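Local coordinates for cellobiose 2-epimerase (Spirochaeta thermophila DSM 6192, PDB 5ZIG), which probably catalyses the reversible epimerization of cellobiose to 4-O-beta-D-glucosyl-D-mannose, at residues 31-41 with 78-89; 354-362 with 375-386. One frame throughout, in Å; residues are numbered along the deposited sequence.

Interaction 1 of 2, residues 31-41 with 78-89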
loop_
_atom_site.group_PDB
_atom_site.type_symbol
_atom_site.label_atom_id
_atom_site.label_comp_id
_atom_site.label_asym_id
_atom_site.label_seq_id
_atom_site.Cartn_x
_atom_site.Cartn_y
_atom_site.Cartn_z
ATOM N N LEU A 31 9.002 0.513 -16.619
ATOM C CA LEU A 31 8.630 0.618 -18.024
ATOM C C LEU A 31 9.368 -0.398 -18.866
ATOM O O LEU A 31 8.831 -0.873 -19.872
ATOM C CB LEU A 31 8.923 2.020 -18.563
ATOM C CG LEU A 31 7.834 3.080 -18.428
ATOM C CD1 LEU A 31 8.301 4.410 -19.028
ATOM C CD2 LEU A 31 6.568 2.608 -19.076
ATOM N N GLY A 32 10.604 -0.731 -18.481
ATOM C CA GLY A 32 11.371 -1.738 -19.176
ATOM C C GLY A 32 11.098 -3.167 -18.760
ATOM O O GLY A 32 11.885 -4.048 -19.110
ATOM N N GLN A 33 10.016 -3.435 -18.023
ATOM C CA GLN A 33 9.722 -4.778 -17.522
ATOM C C GLN A 33 8.350 -5.281 -17.967
ATOM O O GLN A 33 7.775 -6.151 -17.309
ATOM C CB GLN A 33 9.808 -4.831 -15.997
ATOM C CG GLN A 33 11.076 -4.265 -15.414
ATOM C CD GLN A 33 12.194 -5.258 -15.418
ATOM O OE1 GLN A 33 12.093 -6.320 -16.033
ATOM N NE2 GLN A 33 13.271 -4.934 -14.722
ATOM N N GLN A 34 7.805 -4.726 -19.044
ATOM C CA GLN A 34 6.570 -5.211 -19.629
ATOM C C GLN A 34 6.858 -6.394 -20.559
ATOM O O GLN A 34 7.828 -6.381 -21.323
ATOM C CB GLN A 34 5.885 -4.078 -20.394
ATOM C CG GLN A 34 5.836 -2.755 -19.618
ATOM C CD GLN A 34 5.091 -1.672 -20.359
ATOM O OE1 GLN A 34 3.871 -1.752 -20.548
ATOM N NE2 GLN A 34 5.819 -0.645 -20.788
ATOM N N ASP A 35 6.006 -7.411 -20.484
ATOM C CA ASP A 35 6.054 -8.625 -21.295
ATOM C C ASP A 35 5.483 -8.372 -22.688
ATOM O O ASP A 35 4.271 -8.175 -22.834
ATOM C CB ASP A 35 5.258 -9.736 -20.594
ATOM C CG ASP A 35 5.538 -11.118 -21.152
ATOM O OD1 ASP A 35 5.679 -11.270 -22.388
ATOM O OD2 ASP A 35 5.572 -12.067 -20.337
ATOM N N PRO A 36 6.315 -8.391 -23.736
ATOM C CA PRO A 36 5.816 -8.121 -25.096
ATOM C C PRO A 36 5.164 -9.317 -25.786
ATOM O O PRO A 36 4.602 -9.147 -26.874
ATOM C CB PRO A 36 7.069 -7.685 -25.841
ATOM C CG PRO A 36 8.173 -8.512 -25.179
ATOM C CD PRO A 36 7.765 -8.656 -23.719
ATOM N N ILE A 37 5.215 -10.502 -25.195
ATOM C CA ILE A 37 4.553 -11.667 -25.766
ATOM C C ILE A 37 3.179 -11.862 -25.153
ATOM O O ILE A 37 2.176 -11.940 -25.864
ATOM C CB ILE A 37 5.430 -12.919 -25.576
ATOM C CG1 ILE A 37 6.789 -12.706 -26.231
ATOM C CG2 ILE A 37 4.701 -14.192 -26.118
ATOM C CD1 ILE A 37 7.764 -13.793 -25.925
ATOM N N HIS A 38 3.121 -11.887 -23.826
ATOM C CA HIS A 38 1.905 -12.197 -23.101
ATOM C C HIS A 38 1.185 -10.967 -22.577
ATOM O O HIS A 38 0.003 -11.065 -22.256
ATOM C CB HIS A 38 2.249 -13.117 -21.927
ATOM C CG HIS A 38 2.928 -14.382 -22.339
ATOM N ND1 HIS A 38 2.348 -15.307 -23.186
ATOM C CD2 HIS A 38 4.212 -14.790 -22.157
ATOM C CE1 HIS A 38 3.207 -16.287 -23.410
ATOM N NE2 HIS A 38 4.351 -15.987 -22.813
ATOM N N GLY A 39 1.858 -9.815 -22.475
ATOM C CA GLY A 39 1.252 -8.659 -21.845
ATOM C C GLY A 39 1.462 -8.644 -20.346
ATOM O O GLY A 39 1.995 -9.579 -19.740
ATOM N N GLY A 40 1.013 -7.552 -19.728
ATOM C CA GLY A 40 1.352 -7.379 -18.322
ATOM C C GLY A 40 2.862 -7.161 -18.152
ATOM O O GLY A 40 3.588 -6.854 -19.096
ATOM N N PHE A 41 3.319 -7.363 -16.920
ATOM C CA PHE A 41 4.704 -7.180 -16.518
ATOM C C PHE A 41 5.279 -8.495 -15.999
ATOM O O PHE A 41 4.543 -9.349 -15.483
ATOM C CB PHE A 41 4.842 -6.116 -15.409
ATOM C CG PHE A 41 4.491 -4.714 -15.843
ATOM C CD1 PHE A 41 3.219 -4.402 -16.290
ATOM C CD2 PHE A 41 5.462 -3.708 -15.815
ATOM C CE1 PHE A 41 2.903 -3.117 -16.687
ATOM C CE2 PHE A 41 5.153 -2.423 -16.217
ATOM C CZ PHE A 41 3.870 -2.125 -16.649
ATOM N N ALA A 78 3.986 7.064 -22.640
ATOM C CA ALA A 78 4.474 5.769 -22.172
ATOM C C ALA A 78 3.711 5.289 -20.935
ATOM O O ALA A 78 3.428 4.091 -20.801
ATOM C CB ALA A 78 5.976 5.848 -21.899
ATOM N N TYR A 79 3.349 6.207 -20.028
ATOM C CA TYR A 79 2.682 5.819 -18.783
ATOM C C TYR A 79 1.258 5.338 -19.034
ATOM O O TYR A 79 0.813 4.343 -18.448
ATOM C CB TYR A 79 2.642 6.977 -17.783
ATOM C CG TYR A 79 3.969 7.613 -17.416
ATOM C CD1 TYR A 79 5.164 6.927 -17.552
ATOM C CD2 TYR A 79 4.013 8.910 -16.900
ATOM C CE1 TYR A 79 6.368 7.517 -17.207
ATOM C CE2 TYR A 79 5.229 9.507 -16.549
ATOM C CZ TYR A 79 6.397 8.798 -16.707
ATOM O OH TYR A 79 7.619 9.361 -16.363
ATOM N N LEU A 80 0.500 6.068 -19.850
ATOM C CA LEU A 80 -0.830 5.593 -20.175
ATOM C C LEU A 80 -0.743 4.243 -20.880
ATOM O O LEU A 80 -1.491 3.315 -20.557
ATOM C CB LEU A 80 -1.562 6.635 -21.024
ATOM C CG LEU A 80 -2.982 6.363 -21.479
ATOM C CD1 LEU A 80 -3.894 6.016 -20.303
ATOM C CD2 LEU A 80 -3.507 7.566 -22.231
ATOM N N GLU A 81 0.213 4.101 -21.802
ATOM C CA GLU A 81 0.421 2.834 -22.502
ATOM C C GLU A 81 0.703 1.694 -21.529
ATOM O O GLU A 81 0.092 0.617 -21.613
ATOM C CB GLU A 81 1.567 2.983 -23.512
ATOM C CG GLU A 81 1.180 3.844 -24.705
ATOM C CD GLU A 81 2.366 4.465 -25.424
ATOM O OE1 GLU A 81 3.509 4.385 -24.909
ATOM O OE2 GLU A 81 2.145 5.046 -26.509
ATOM N N ALA A 82 1.652 1.896 -20.616
ATOM C CA ALA A 82 1.934 0.875 -19.615
ATOM C C ALA A 82 0.705 0.602 -18.765
ATOM O O ALA A 82 0.398 -0.556 -18.460
ATOM C CB ALA A 82 3.118 1.300 -18.739
ATOM N N ALA A 83 -0.020 1.656 -18.385
ATOM C CA ALA A 83 -1.258 1.457 -17.645
ATOM C C ALA A 83 -2.230 0.597 -18.451
ATOM O O ALA A 83 -2.780 -0.378 -17.935
ATOM C CB ALA A 83 -1.877 2.802 -17.281
ATOM N N GLY A 84 -2.442 0.948 -19.721
ATOM C CA GLY A 84 -3.287 0.131 -20.578
ATOM C C GLY A 84 -2.804 -1.302 -20.664
ATOM O O GLY A 84 -3.609 -2.238 -20.679
ATOM N N ASN A 85 -1.478 -1.495 -20.715
ATOM C CA ASN A 85 -0.935 -2.848 -20.731
ATOM C C ASN A 85 -1.299 -3.579 -19.454
ATOM O O ASN A 85 -1.762 -4.724 -19.486
ATOM C CB ASN A 85 0.586 -2.829 -20.915
ATOM C CG ASN A 85 1.202 -4.219 -20.788
ATOM O OD1 ASN A 85 0.584 -5.225 -21.159
ATOM N ND2 ASN A 85 2.413 -4.286 -20.259
ATOM N N ALA A 86 -1.078 -2.936 -18.308
ATOM C CA ALA A 86 -1.427 -3.585 -17.055
ATOM C C ALA A 86 -2.928 -3.799 -16.949
ATOM O O ALA A 86 -3.377 -4.790 -16.359
ATOM C CB ALA A 86 -0.913 -2.764 -15.878
ATOM N N TYR A 87 -3.714 -2.910 -17.544
ATOM C CA TYR A 87 -5.166 -3.036 -17.441
ATOM C C TYR A 87 -5.670 -4.228 -18.254
ATOM O O TYR A 87 -6.430 -5.055 -17.743
ATOM C CB TYR A 87 -5.833 -1.744 -17.899
ATOM C CG TYR A 87 -7.345 -1.806 -17.977
ATOM C CD1 TYR A 87 -8.128 -1.814 -16.829
ATOM C CD2 TYR A 87 -7.981 -1.856 -19.206
ATOM C CE1 TYR A 87 -9.488 -1.858 -16.909
ATOM C CE2 TYR A 87 -9.348 -1.917 -19.301
ATOM C CZ TYR A 87 -10.097 -1.915 -18.152
ATOM O OH TYR A 87 -11.465 -1.969 -18.260
ATOM N N ARG A 88 -5.255 -4.321 -19.523
ATOM C CA ARG A 88 -5.675 -5.428 -20.378
ATOM C C ARG A 88 -5.319 -6.776 -19.759
ATOM O O ARG A 88 -6.117 -7.722 -19.814
ATOM C CB ARG A 88 -5.035 -5.294 -21.761
ATOM C CG ARG A 88 -5.515 -4.090 -22.561
ATOM C CD ARG A 88 -4.942 -4.102 -23.978
ATOM N NE ARG A 88 -3.484 -4.009 -23.975
ATOM C CZ ARG A 88 -2.807 -2.875 -24.132
ATOM N NH1 ARG A 88 -3.455 -1.736 -24.308
ATOM N NH2 ARG A 88 -1.482 -2.879 -24.112
ATOM N N PHE A 89 -4.124 -6.885 -19.167
ATOM C CA PHE A 89 -3.725 -8.134 -18.527
ATOM C C PHE A 89 -4.532 -8.394 -17.267
ATOM O O PHE A 89 -4.855 -9.550 -16.960
ATOM C CB PHE A 89 -2.236 -8.133 -18.193
ATOM C CG PHE A 89 -1.691 -9.508 -17.897
ATOM C CD1 PHE A 89 -1.414 -10.397 -18.928
ATOM C CD2 PHE A 89 -1.477 -9.917 -16.590
ATOM C CE1 PHE A 89 -0.925 -11.686 -18.660
ATOM C CE2 PHE A 89 -0.991 -11.190 -16.306
ATOM C CZ PHE A 89 -0.721 -12.087 -17.350
HETATM O O HOH W 1 5.057 1.908 -22.279
#
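Leu31 spreads its two methyls over the first turns of helix 77-94: CD2 lies 3.7 Å from Ala82 CB, while CD1 meets Ala78 CB and touches the Tyr79 ring at its edge, by CE1. Three residues on, Gln34 runs past Asn85 in the opposite direction. Its OE1 accepts a hydrogen bond from Asn85 ND2 at 2.9 Å, on a lone pair in the carbonyl plane, and its NE2 binds Leu31 O and a water that continues to Ala78 O. Asn85 sends its amide across to Gly40 because CG lies anti to the backbone N (chi1 174°); OD1 accepts from Gly40 N at 2.8 Å and ND2 gives a second hydrogen bond to Gly40 O at 3.1 Å. That carbonyl is met from opposite faces by Asn85 ND2 and Asp35 N. The family builds an (alpha/alpha)6 barrel, and the loop leaving helix 7-31 is fastened to the flank of helix 77-94; helix 57-73 adds Phe67, which touches both Leu31 and Ala82. A leucine in place of Asn85 would probably leave Gly40 N, Gly40 O and Gln34 OE1 without this mate and free the turn to shift. Phe41 turns its CE1 corner to the helix, 3.9 Å from Ala86 CB, with Ala82 O at the ring edge and Gln34 CG over one face. Phe89 packs against the glycines: Gly39 O sits over one face of its ring, 3.6 Å from CD1, and a CB on Gly40 would run into Phe89 CG.

Interaction 2 of 2, residues 354-362 with 375-386; sequences DREGGEWFW and EKGGMWKASYHN
The two loops run closest at Trp362 and Lys376, whose CA atoms are 6.3 Å apart, and Lys376 with Gly377 forms a classic beta bulge against Ile45. The Lys376 chain bends back to put NZ between Asp354 OD1, met on its anti side at 2.8 Å in a salt bridge, and Gly358 O. Lys381 stays extended until its last torsion (chi4 -85°), which swings NZ onto three oxygens: Glu359 OE1, in a salt bridge, Trp360 O at 3.0 Å and Lys376 O. Trp360 N and Lys381 NZ grip Glu359 OE1 from opposite faces of the carboxylate. The other oxygen, OE2, takes a nearly straight bond (168°) from Asn386 ND2 at 2.8 Å and a further one from Trp30 of helix 7-31. Asn386 CB then stands over the six-membered ring of Trp360, 3.4 Å from its centroid, in a CH-pi contact; the indole NE1 is turned to Gln21. Trp362 presents its CH2 edge to Trp380 CB at 3.4 Å. With Glu359, Lys381 and Lys376 all buried, each charge having an opposite partner, the carboxylates are likely to stay ionised and the lysines protonated.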
loop_
_atom_site.group_PDB
_atom_site.type_symbol
_atom_site.label_atom_id
_atom_site.label_comp_id
_atom_site.label_asym_id
_atom_site.label_seq_id
_atom_site.Cartn_x
_atom_site.Cartn_y
_atom_site.Cartn_z
ATOM N N ASP A 354 19.151 1.639 -5.524
ATOM C CA ASP A 354 20.146 0.861 -6.170
ATOM C C ASP A 354 20.464 1.543 -7.444
ATOM O O ASP A 354 19.822 1.331 -8.410
ATOM C CB ASP A 354 19.663 -0.553 -6.451
ATOM C CG ASP A 354 20.710 -1.421 -7.142
ATOM O OD1 ASP A 354 20.393 -2.537 -7.471
ATOM O OD2 ASP A 354 21.826 -1.008 -7.361
ATOM N N ARG A 355 21.499 2.369 -7.417
ATOM C CA ARG A 355 21.932 3.060 -8.607
ATOM C C ARG A 355 22.669 2.144 -9.614
ATOM O O ARG A 355 22.739 2.433 -10.777
ATOM C CB ARG A 355 22.736 4.287 -8.251
ATOM C CG ARG A 355 21.932 5.390 -7.615
ATOM C CD ARG A 355 22.804 6.069 -6.633
ATOM N NE ARG A 355 22.157 6.538 -5.441
ATOM C CZ ARG A 355 21.223 7.464 -5.393
ATOM N NH1 ARG A 355 20.732 7.989 -6.494
ATOM N NH2 ARG A 355 20.759 7.824 -4.231
ATOM N N GLU A 356 23.181 1.031 -9.141
ATOM C CA GLU A 356 23.816 0.081 -10.012
ATOM C C GLU A 356 22.827 -0.780 -10.794
ATOM O O GLU A 356 22.732 -0.684 -11.970
ATOM C CB GLU A 356 24.734 -0.827 -9.212
ATOM C CG GLU A 356 26.017 -0.184 -8.792
ATOM C CD GLU A 356 26.972 -0.022 -9.938
ATOM O OE1 GLU A 356 27.336 -1.034 -10.578
ATOM O OE2 GLU A 356 27.382 1.133 -10.180
ATOM N N GLY A 357 22.084 -1.599 -10.087
ATOM C CA GLY A 357 21.153 -2.510 -10.674
ATOM C C GLY A 357 19.730 -2.051 -10.898
ATOM O O GLY A 357 18.920 -2.817 -11.351
ATOM N N GLY A 358 19.426 -0.819 -10.533
ATOM C CA GLY A 358 18.109 -0.256 -10.739
ATOM C C GLY A 358 17.134 -0.367 -9.598
ATOM O O GLY A 358 17.309 -1.140 -8.733
ATOM N N GLU A 359 16.139 0.503 -9.599
ATOM C CA GLU A 359 15.100 0.572 -8.583
ATOM C C GLU A 359 15.616 0.665 -7.153
ATOM O O GLU A 359 16.601 1.237 -6.882
ATOM C CB GLU A 359 14.145 -0.619 -8.744
ATOM C CG GLU A 359 12.688 -0.317 -8.874
ATOM C CD GLU A 359 11.963 -0.347 -7.558
ATOM O OE1 GLU A 359 12.488 -0.783 -6.558
ATOM O OE2 GLU A 359 10.851 0.086 -7.528
ATOM N N TRP A 360 14.897 0.072 -6.244
ATOM C CA TRP A 360 15.225 0.019 -4.860
ATOM C C TRP A 360 15.425 -1.404 -4.357
ATOM O O TRP A 360 14.770 -2.296 -4.782
ATOM C CB TRP A 360 14.117 0.660 -4.012
ATOM C CG TRP A 360 13.786 2.145 -4.179
ATOM C CD1 TRP A 360 14.123 2.964 -5.190
ATOM C CD2 TRP A 360 13.018 2.943 -3.299
ATOM N NE1 TRP A 360 13.644 4.172 -5.018
ATOM C CE2 TRP A 360 12.967 4.212 -3.845
ATOM C CE3 TRP A 360 12.379 2.711 -2.108
ATOM C CZ2 TRP A 360 12.299 5.242 -3.233
ATOM C CZ3 TRP A 360 11.735 3.735 -1.515
ATOM C CH2 TRP A 360 11.698 4.976 -2.076
ATOM N N PHE A 361 16.387 -1.610 -3.482
ATOM C CA PHE A 361 16.533 -2.904 -2.837
ATOM C C PHE A 361 15.278 -3.233 -2.036
ATOM O O PHE A 361 14.593 -2.342 -1.532
ATOM C CB PHE A 361 17.768 -2.903 -1.947
ATOM C CG PHE A 361 19.071 -2.819 -2.728
ATOM C CD1 PHE A 361 19.973 -1.772 -2.527
ATOM C CD2 PHE A 361 19.378 -3.782 -3.679
ATOM C CE1 PHE A 361 21.166 -1.704 -3.259
ATOM C CE2 PHE A 361 20.566 -3.720 -4.410
ATOM C CZ PHE A 361 21.462 -2.683 -4.195
ATOM N N TRP A 362 14.945 -4.532 -1.967
ATOM C CA TRP A 362 13.895 -4.972 -1.048
ATOM C C TRP A 362 14.226 -4.594 0.395
ATOM O O TRP A 362 13.340 -4.209 1.162
ATOM C CB TRP A 362 13.705 -6.488 -1.158
ATOM C CG TRP A 362 12.724 -7.026 -0.158
ATOM C CD1 TRP A 362 12.919 -7.198 1.187
ATOM C CD2 TRP A 362 11.397 -7.486 -0.433
ATOM N NE1 TRP A 362 11.789 -7.716 1.766
ATOM C CE2 TRP A 362 10.840 -7.911 0.794
ATOM C CE3 TRP A 362 10.630 -7.591 -1.600
ATOM C CZ2 TRP A 362 9.543 -8.406 0.895
ATOM C CZ3 TRP A 362 9.333 -8.082 -1.498
ATOM C CH2 TRP A 362 8.805 -8.483 -0.255
ATOM N N GLU A 375 14.097 -10.581 -4.248
ATOM C CA GLU A 375 13.911 -10.042 -5.557
ATOM C C GLU A 375 13.786 -8.541 -5.590
ATOM O O GLU A 375 13.576 -7.902 -4.617
ATOM C CB GLU A 375 12.739 -10.651 -6.272
ATOM C CG GLU A 375 11.481 -10.721 -5.483
ATOM C CD GLU A 375 10.707 -11.966 -5.817
ATOM O OE1 GLU A 375 11.162 -12.813 -6.612
ATOM O OE2 GLU A 375 9.633 -12.091 -5.259
ATOM N N LYS A 376 13.956 -8.062 -6.791
ATOM C CA LYS A 376 13.794 -6.701 -7.131
ATOM C C LYS A 376 12.337 -6.444 -7.462
ATOM O O LYS A 376 11.843 -5.407 -7.217
ATOM C CB LYS A 376 14.565 -6.386 -8.344
ATOM C CG LYS A 376 15.809 -5.637 -8.125
ATOM C CD LYS A 376 15.655 -4.355 -7.367
ATOM C CE LYS A 376 17.041 -3.976 -6.909
ATOM N NZ LYS A 376 17.927 -3.810 -8.061
ATOM N N GLY A 377 11.690 -7.408 -8.081
ATOM C CA GLY A 377 10.301 -7.337 -8.434
ATOM C C GLY A 377 9.654 -8.697 -8.386
ATOM O O GLY A 377 10.291 -9.633 -8.687
ATOM N N GLY A 378 8.403 -8.779 -7.977
ATOM C CA GLY A 378 7.714 -10.058 -7.945
ATOM C C GLY A 378 6.332 -9.951 -7.342
ATOM O O GLY A 378 5.689 -8.901 -7.407
ATOM N N MET A 379 5.888 -11.055 -6.748
ATOM C CA MET A 379 4.562 -11.102 -6.141
ATOM C C MET A 379 4.426 -10.089 -5.017
ATOM O O MET A 379 3.316 -9.646 -4.709
ATOM C CB MET A 379 4.273 -12.505 -5.606
ATOM C CG MET A 379 4.310 -13.595 -6.656
ATOM S SD MET A 379 2.669 -13.886 -7.321
ATOM C CE MET A 379 1.733 -14.247 -5.827
ATOM N N TRP A 380 5.531 -9.730 -4.379
ATOM C CA TRP A 380 5.478 -8.907 -3.187
ATOM C C TRP A 380 6.083 -7.523 -3.379
ATOM O O TRP A 380 5.881 -6.650 -2.526
ATOM C CB TRP A 380 6.180 -9.629 -2.031
ATOM C CG TRP A 380 5.379 -10.768 -1.463
ATOM C CD1 TRP A 380 4.217 -10.677 -0.741
ATOM C CD2 TRP A 380 5.673 -12.169 -1.573
ATOM N NE1 TRP A 380 3.780 -11.933 -0.391
ATOM C CE2 TRP A 380 4.654 -12.865 -0.888
ATOM C CE3 TRP A 380 6.701 -12.902 -2.180
ATOM C CZ2 TRP A 380 4.636 -14.259 -0.792
ATOM C CZ3 TRP A 380 6.685 -14.281 -2.079
ATOM C CH2 TRP A 380 5.659 -14.947 -1.394
ATOM N N LYS A 381 6.806 -7.278 -4.467
ATOM C CA LYS A 381 7.326 -5.943 -4.687
ATOM C C LYS A 381 7.038 -5.512 -6.114
ATOM O O LYS A 381 7.473 -6.156 -7.077
ATOM C CB LYS A 381 8.809 -5.867 -4.348
ATOM C CG LYS A 381 9.509 -4.591 -4.798
ATOM C CD LYS A 381 10.957 -4.624 -4.337
ATOM C CE LYS A 381 11.645 -3.261 -4.562
ATOM N NZ LYS A 381 12.157 -3.189 -5.944
ATOM N N ALA A 382 6.290 -4.429 -6.235
ATOM C CA ALA A 382 5.981 -3.820 -7.512
ATOM C C ALA A 382 6.386 -2.350 -7.453
ATOM O O ALA A 382 7.348 -1.997 -6.771
ATOM C CB ALA A 382 4.493 -3.987 -7.840
ATOM N N SER A 383 5.696 -1.518 -8.175
ATOM C CA SER A 383 6.017 -0.127 -8.246
ATOM C C SER A 383 5.172 0.840 -7.418
ATOM O O SER A 383 5.304 1.978 -7.583
ATOM C CB SER A 383 5.976 0.305 -9.685
ATOM O OG SER A 383 4.701 0.393 -10.135
ATOM N N TYR A 384 4.369 0.333 -6.505
ATOM C CA TYR A 384 3.446 1.106 -5.715
ATOM C C TYR A 384 3.914 1.820 -4.455
ATOM O O TYR A 384 3.732 2.963 -4.358
ATOM C CB TYR A 384 2.181 0.278 -5.489
ATOM C CG TYR A 384 1.461 0.411 -4.214
ATOM C CD1 TYR A 384 0.431 1.294 -4.065
ATOM C CD2 TYR A 384 1.749 -0.408 -3.201
ATOM C CE1 TYR A 384 -0.269 1.366 -2.895
ATOM C CE2 TYR A 384 1.055 -0.375 -2.050
ATOM C CZ TYR A 384 0.043 0.516 -1.886
ATOM O OH TYR A 384 -0.592 0.485 -0.702
ATOM N N HIS A 385 4.514 1.147 -3.522
ATOM C CA HIS A 385 4.924 1.760 -2.288
ATOM C C HIS A 385 5.835 2.995 -2.497
ATOM O O HIS A 385 5.563 4.049 -1.986
ATOM C CB HIS A 385 5.556 0.721 -1.378
ATOM C CG HIS A 385 4.589 -0.126 -0.601
ATOM N ND1 HIS A 385 3.872 0.336 0.465
ATOM C CD2 HIS A 385 4.272 -1.429 -0.712
ATOM C CE1 HIS A 385 3.146 -0.631 0.966
ATOM N NE2 HIS A 385 3.380 -1.716 0.280
ATOM N N ASN A 386 6.872 2.825 -3.286
ATOM C CA ASN A 386 7.810 3.879 -3.564
ATOM C C ASN A 386 7.288 4.978 -4.487
ATOM O O ASN A 386 7.517 6.103 -4.191
ATOM C CB ASN A 386 9.221 3.365 -3.930
ATOM C CG ASN A 386 9.267 2.507 -5.178
ATOM O OD1 ASN A 386 8.309 2.380 -5.893
ATOM N ND2 ASN A 386 10.433 1.944 -5.445
#

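How the interactions relate
Interactions 1 and 2 do not touch: their centres lie about 17 Å apart and their nearest atoms about 7 Å. Helix 7-31 links them, since Leu31 at its end enters interaction 1 while His25 NE2 hydrogen-bonds to Glu359 O of interaction 2. Helix 57-73 makes a second bridge, its His63 stacking on Phe41 on one side and bonding Ser383 OG on the other. Interaction 2 lies nearer the middle of the chain, about 14 Å from its centre against 20 Å for interaction 1. The 375-383 loop feeds into helix 384-402, where His385 binds Glu320. In this family the sugar is bound in the central cavity at one end of the barrel, so interaction 2 probably lies nearer to it.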